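PDB 7B7P: type IV pilus biogenesis protein PilB from Streptococcus sanguinis, which serves as a minor type IV pilin with a direct role in adhesion, carrying a metal-binding von Willebrand factor A-like module. Local coordinates for residues Met160-Met174 / Gln272-Gly285. Residues are numbered along the deposited sequence; the frame is centred on the assembly and turned at random.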
loop_
_atom_site.group_PDB
_atom_site.type_symbol
_atom_site.label_atom_id
_atom_site.label_comp_id
_atom_site.label_asym_id
_atom_site.label_seq_id
_atom_site.Cartn_x
_atom_site.Cartn_y
_atom_site.Cartn_z
ATOM N N MET A 160 12.360 7.271 1.094
ATOM C CA MET A 160 12.509 6.200 2.059
ATOM C C MET A 160 12.814 4.881 1.352
ATOM O O MET A 160 12.644 4.735 0.134
ATOM C CB MET A 160 11.250 6.095 2.908
ATOM C CG MET A 160 11.063 7.276 3.849
ATOM S SD MET A 160 12.581 8.177 4.278
ATOM C CE MET A 160 12.633 9.470 3.028
ATOM N N ASN A 161 13.308 3.919 2.124
ATOM C CA ASN A 161 13.498 2.575 1.606
ATOM C C ASN A 161 12.224 1.764 1.807
ATOM O O ASN A 161 11.451 2.000 2.740
ATOM C CB ASN A 161 14.687 1.891 2.281
ATOM C CG ASN A 161 15.915 2.776 2.304
ATOM O OD1 ASN A 161 16.501 3.058 1.260
ATOM N ND2 ASN A 161 16.305 3.232 3.495
ATOM N N ILE A 162 12.001 0.816 0.900
ATOM C CA ILE A 162 10.795 0.001 0.897
ATOM C C ILE A 162 11.196 -1.459 0.753
ATOM O O ILE A 162 11.955 -1.815 -0.157
ATOM C CB ILE A 162 9.840 0.405 -0.242
ATOM C CG1 ILE A 162 9.254 1.798 0.008
ATOM C CG2 ILE A 162 8.759 -0.640 -0.418
ATOM C CD1 ILE A 162 8.522 2.382 -1.213
ATOM N N ALA A 163 10.670 -2.306 1.629
ATOM C CA ALA A 163 10.864 -3.741 1.522
ATOM C C ALA A 163 9.530 -4.412 1.238
ATOM O O ALA A 163 8.503 -4.036 1.806
ATOM C CB ALA A 163 11.480 -4.312 2.794
ATOM N N VAL A 164 9.552 -5.391 0.341
ATOM C CA VAL A 164 8.361 -6.118 -0.059
ATOM C C VAL A 164 8.689 -7.593 0.025
ATOM O O VAL A 164 9.618 -8.063 -0.636
ATOM C CB VAL A 164 7.899 -5.754 -1.481
ATOM C CG1 VAL A 164 6.656 -6.557 -1.839
ATOM C CG2 VAL A 164 7.634 -4.253 -1.604
ATOM N N SER A 165 7.954 -8.323 0.845
ATOM C CA SER A 165 8.122 -9.767 0.899
ATOM C C SER A 165 6.990 -10.413 0.121
ATOM O O SER A 165 5.813 -10.224 0.458
ATOM C CB SER A 165 8.160 -10.293 2.335
ATOM O OG SER A 165 8.461 -11.682 2.292
ATOM N N PHE A 166 7.354 -11.149 -0.925
ATOM C CA PHE A 166 6.420 -11.949 -1.694
ATOM C C PHE A 166 6.309 -13.322 -1.072
ATOM O O PHE A 166 7.327 -13.982 -0.849
ATOM C CB PHE A 166 6.882 -12.082 -3.145
ATOM C CG PHE A 166 6.673 -10.838 -3.947
ATOM C CD1 PHE A 166 5.416 -10.524 -4.449
ATOM C CD2 PHE A 166 7.722 -9.969 -4.177
ATOM C CE1 PHE A 166 5.213 -9.352 -5.180
ATOM C CE2 PHE A 166 7.534 -8.810 -4.912
ATOM C CZ PHE A 166 6.281 -8.496 -5.407
ATOM N N VAL A 167 5.078 -13.771 -0.847
ATOM C CA VAL A 167 4.809 -15.008 -0.129
ATOM C C VAL A 167 3.813 -15.797 -0.961
ATOM O O VAL A 167 2.612 -15.498 -0.957
ATOM C CB VAL A 167 4.293 -14.753 1.292
ATOM C CG1 VAL A 167 3.893 -16.058 1.970
ATOM C CG2 VAL A 167 5.361 -14.043 2.083
ATOM N N PHE A 168 4.306 -16.819 -1.666
ATOM C CA PHE A 168 3.564 -17.453 -2.747
ATOM C C PHE A 168 3.212 -18.892 -2.400
ATOM O O PHE A 168 4.088 -19.690 -2.069
ATOM C CB PHE A 168 4.365 -17.413 -4.053
ATOM C CG PHE A 168 4.453 -16.045 -4.698
ATOM C CD1 PHE A 168 3.703 -14.976 -4.244
ATOM C CD2 PHE A 168 5.288 -15.849 -5.791
ATOM C CE1 PHE A 168 3.792 -13.730 -4.850
ATOM C CE2 PHE A 168 5.383 -14.623 -6.399
ATOM C CZ PHE A 168 4.634 -13.559 -5.939
ATOM N N ASP A 169 1.926 -19.214 -2.510
ATOM C CA ASP A 169 1.444 -20.577 -2.397
ATOM C C ASP A 169 2.094 -21.444 -3.482
ATOM O O ASP A 169 2.053 -21.109 -4.670
ATOM C CB ASP A 169 -0.087 -20.545 -2.522
ATOM C CG ASP A 169 -0.771 -21.885 -2.252
ATOM O OD1 ASP A 169 -0.210 -22.971 -2.500
ATOM O OD2 ASP A 169 -1.949 -21.846 -1.836
ATOM N N THR A 170 2.737 -22.538 -3.062
ATOM C CA THR A 170 3.354 -23.504 -3.967
ATOM C C THR A 170 2.770 -24.893 -3.763
ATOM O O THR A 170 3.446 -25.892 -4.002
ATOM C CB THR A 170 4.885 -23.555 -3.817
ATOM O OG1 THR A 170 5.255 -24.113 -2.544
ATOM C CG2 THR A 170 5.534 -22.187 -3.970
ATOM N N SER A 171 1.505 -24.978 -3.361
ATOM C CA SER A 171 0.879 -26.281 -3.192
ATOM C C SER A 171 0.701 -27.001 -4.546
ATOM O O SER A 171 0.861 -26.425 -5.626
ATOM C CB SER A 171 -0.462 -26.135 -2.476
ATOM O OG SER A 171 -1.399 -25.449 -3.274
ATOM N N GLY A 172 0.343 -28.288 -4.466
ATOM C CA GLY A 172 0.226 -29.100 -5.667
ATOM C C GLY A 172 -0.837 -28.614 -6.633
ATOM O O GLY A 172 -0.693 -28.765 -7.850
ATOM N N SER A 173 -1.909 -28.008 -6.115
ATOM C CA SER A 173 -2.940 -27.442 -6.978
ATOM C C SER A 173 -2.377 -26.418 -7.967
ATOM O O SER A 173 -3.007 -26.143 -8.998
ATOM C CB SER A 173 -4.039 -26.803 -6.104
ATOM O OG SER A 173 -3.562 -25.618 -5.474
ATOM N N MET A 174 -1.211 -25.839 -7.680
ATOM C CA MET A 174 -0.664 -24.816 -8.565
ATOM C C MET A 174 -0.102 -25.391 -9.874
ATOM O O MET A 174 0.355 -24.616 -10.723
ATOM C CB MET A 174 0.413 -24.013 -7.838
ATOM C CG MET A 174 -0.120 -23.147 -6.715
ATOM S SD MET A 174 -0.931 -21.668 -7.289
ATOM C CE MET A 174 0.469 -20.614 -7.660
ATOM N N GLN A 272 14.783 -6.085 7.953
ATOM C CA GLN A 272 15.137 -5.120 6.922
ATOM C C GLN A 272 14.973 -3.708 7.451
ATOM O O GLN A 272 14.066 -3.448 8.252
ATOM C CB GLN A 272 14.267 -5.298 5.679
ATOM C CG GLN A 272 14.618 -6.542 4.900
ATOM C CD GLN A 272 16.033 -6.490 4.353
ATOM O OE1 GLN A 272 16.406 -5.535 3.687
ATOM N NE2 GLN A 272 16.827 -7.516 4.639
ATOM N N PRO A 273 15.846 -2.782 7.040
ATOM C CA PRO A 273 15.812 -1.433 7.631
ATOM C C PRO A 273 14.708 -0.539 7.090
ATOM O O PRO A 273 14.351 0.434 7.771
ATOM C CB PRO A 273 17.200 -0.856 7.288
ATOM C CG PRO A 273 17.975 -1.964 6.669
ATOM C CD PRO A 273 17.007 -2.976 6.158
ATOM N N ALA A 274 14.162 -0.848 5.908
ATOM C CA ALA A 274 13.141 -0.056 5.224
ATOM C C ALA A 274 12.077 0.512 6.155
ATOM O O ALA A 274 11.704 -0.117 7.147
ATOM C CB ALA A 274 12.458 -0.899 4.146
ATOM N N GLN A 275 11.574 1.698 5.840
ATOM C CA GLN A 275 10.530 2.295 6.657
ATOM C C GLN A 275 9.123 1.953 6.168
ATOM O O GLN A 275 8.164 2.067 6.942
ATOM C CB GLN A 275 10.733 3.809 6.707
ATOM C CG GLN A 275 9.887 4.533 7.741
ATOM C CD GLN A 275 9.090 5.656 7.112
ATOM O OE1 GLN A 275 9.424 6.128 6.018
ATOM N NE2 GLN A 275 8.028 6.089 7.792
ATOM N N LEU A 276 8.975 1.524 4.918
ATOM C CA LEU A 276 7.717 0.989 4.413
ATOM C C LEU A 276 7.915 -0.496 4.136
ATOM O O LEU A 276 8.793 -0.864 3.349
ATOM C CB LEU A 276 7.268 1.722 3.147
ATOM C CG LEU A 276 6.869 3.186 3.345
ATOM C CD1 LEU A 276 6.426 3.835 2.035
ATOM C CD2 LEU A 276 5.784 3.281 4.381
ATOM N N LYS A 277 7.097 -1.345 4.778
ATOM C CA LYS A 277 7.239 -2.795 4.682
ATOM C C LYS A 277 5.929 -3.439 4.253
ATOM O O LYS A 277 4.857 -3.086 4.755
ATOM C CB LYS A 277 7.699 -3.401 6.021
ATOM C CG LYS A 277 9.027 -2.861 6.532
ATOM C CD LYS A 277 9.345 -3.451 7.910
ATOM C CE LYS A 277 10.502 -2.717 8.572
ATOM N NZ LYS A 277 11.396 -3.642 9.269
ATOM N N TYR A 278 6.031 -4.429 3.375
ATOM C CA TYR A 278 4.863 -4.987 2.712
ATOM C C TYR A 278 4.960 -6.500 2.609
ATOM O O TYR A 278 6.020 -7.040 2.287
ATOM C CB TYR A 278 4.712 -4.403 1.297
ATOM C CG TYR A 278 4.419 -2.920 1.292
ATOM C CD1 TYR A 278 3.137 -2.444 1.549
ATOM C CD2 TYR A 278 5.425 -1.997 1.038
ATOM C CE1 TYR A 278 2.865 -1.108 1.537
ATOM C CE2 TYR A 278 5.161 -0.653 1.032
ATOM C CZ TYR A 278 3.883 -0.210 1.283
ATOM O OH TYR A 278 3.629 1.137 1.282
ATOM N N ILE A 279 3.833 -7.172 2.836
ATOM C CA ILE A 279 3.647 -8.569 2.454
ATOM C C ILE A 279 2.678 -8.637 1.275
ATOM O O ILE A 279 1.607 -8.020 1.300
ATOM C CB ILE A 279 3.124 -9.408 3.630
ATOM C CG1 ILE A 279 4.143 -9.417 4.769
ATOM C CG2 ILE A 279 2.757 -10.824 3.157
ATOM C CD1 ILE A 279 5.186 -10.515 4.655
ATOM N N VAL A 280 3.035 -9.400 0.257
ATOM C CA VAL A 280 2.120 -9.735 -0.826
ATOM C C VAL A 280 1.973 -11.235 -0.791
ATOM O O VAL A 280 2.907 -11.968 -1.131
ATOM C CB VAL A 280 2.615 -9.257 -2.201
ATOM C CG1 VAL A 280 1.714 -9.797 -3.306
ATOM C CG2 VAL A 280 2.649 -7.752 -2.214
ATOM N N LEU A 281 0.818 -11.694 -0.352
ATOM C CA LEU A 281 0.583 -13.106 -0.134
ATOM C C LEU A 281 -0.378 -13.594 -1.201
ATOM O O LEU A 281 -1.458 -13.032 -1.357
ATOM C CB LEU A 281 0.008 -13.342 1.263
ATOM C CG LEU A 281 -0.009 -14.811 1.672
ATOM C CD1 LEU A 281 0.159 -14.919 3.171
ATOM C CD2 LEU A 281 -1.304 -15.441 1.246
ATOM N N LEU A 282 0.005 -14.647 -1.910
ATOM C CA LEU A 282 -0.807 -15.220 -2.971
ATOM C C LEU A 282 -1.169 -16.645 -2.592
ATOM O O LEU A 282 -0.286 -17.435 -2.279
ATOM C CB LEU A 282 -0.061 -15.199 -4.312
ATOM C CG LEU A 282 -0.970 -15.640 -5.453
ATOM C CD1 LEU A 282 -0.753 -14.773 -6.715
ATOM C CD2 LEU A 282 -0.767 -17.112 -5.756
ATOM N N THR A 283 -2.454 -16.980 -2.642
ATOM C CA THR A 283 -2.879 -18.338 -2.353
ATOM C C THR A 283 -3.996 -18.736 -3.306
ATOM O O THR A 283 -4.757 -17.888 -3.784
ATOM C CB THR A 283 -3.316 -18.503 -0.866
ATOM O OG1 THR A 283 -3.666 -19.868 -0.609
ATOM C CG2 THR A 283 -4.479 -17.615 -0.517
ATOM N N ASP A 284 -4.071 -20.041 -3.587
ATOM C CA ASP A 284 -5.018 -20.596 -4.546
ATOM C C ASP A 284 -5.917 -21.663 -3.930
ATOM O O ASP A 284 -6.546 -22.430 -4.663
ATOM C CB ASP A 284 -4.272 -21.180 -5.752
ATOM C CG ASP A 284 -3.766 -22.617 -5.503
ATOM O OD1 ASP A 284 -3.390 -22.926 -4.352
ATOM O OD2 ASP A 284 -3.739 -23.437 -6.457
ATOM N N GLY A 285 -5.990 -21.743 -2.604
ATOM C CA GLY A 285 -6.723 -22.847 -2.013
ATOM C C GLY A 285 -7.184 -22.547 -0.604
ATOM O O GLY A 285 -6.748 -21.590 0.042
#
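The metal ion-dependent adhesion site (MIDAS) takes shape where Asp169 meets Thr283 and Asp284, at the C-terminal ends of two neighbouring parallel strands. Asp169, Ser171 and Ser173 fit the DxSxS signature; Ser173 and Asp284 have been seen to bind magnesium in a structure of this protein, and here the nearest atom of the Ser173 side chain lies about 3 Å from the ion. Asp169 suits its place because a carboxylate can accept several bonds at once. With CG anti to the backbone N (chi1 -173°), it reaches across to the other strand. Thr283 OG1 donates to the anti lone pair of Asp169 OD2 at 2.9 Å. Asp284 N reaches the same Asp169 OD2 from above the carboxylate plane. Asp169 OD1 takes both Ser171 N, at 2.8 Å in an Asx turn, and Ser171 OG, fixing the carboxylate's rotation and the serine loop together. Asp169 OD2 and Asp284 OD1 are only 3.1 Å apart, a repulsion that a cation would probably relieve; Arg191 forms a salt bridge with Asp284 OD2. The modelled 2.4 Å between Ser173 OG and Asp284 OD2 is doubtfully short.

Behind the site, strands 162-169 and 276-283 run side by side in the core of the Rossmann-like vWA sheet, flanked by strands 212-219 and 364-370. Ser165 shows the alternating parallel ladder: its N donates to Tyr278 O at 2.7 Å, and its O accepts from Val280 N. Beta-branched Val and Ile favour the extended backbone, and with the aromatic rings they fill the buried face. Phe166 lies alongside Val280, CD1 to CB 3.8 Å, while Val164 CG1 sits over one ring face, towards its rim. Ile162 CG2 meets the Tyr278 ring edge in plane, and Tyr278 OH hydrogen-bonds Asp419 OD2. On the other face, small Ala163 and Ser165, with Ile279, pack against helix 258-270, Ile279 CD1 lying 3.8 Å from Ser165 CB.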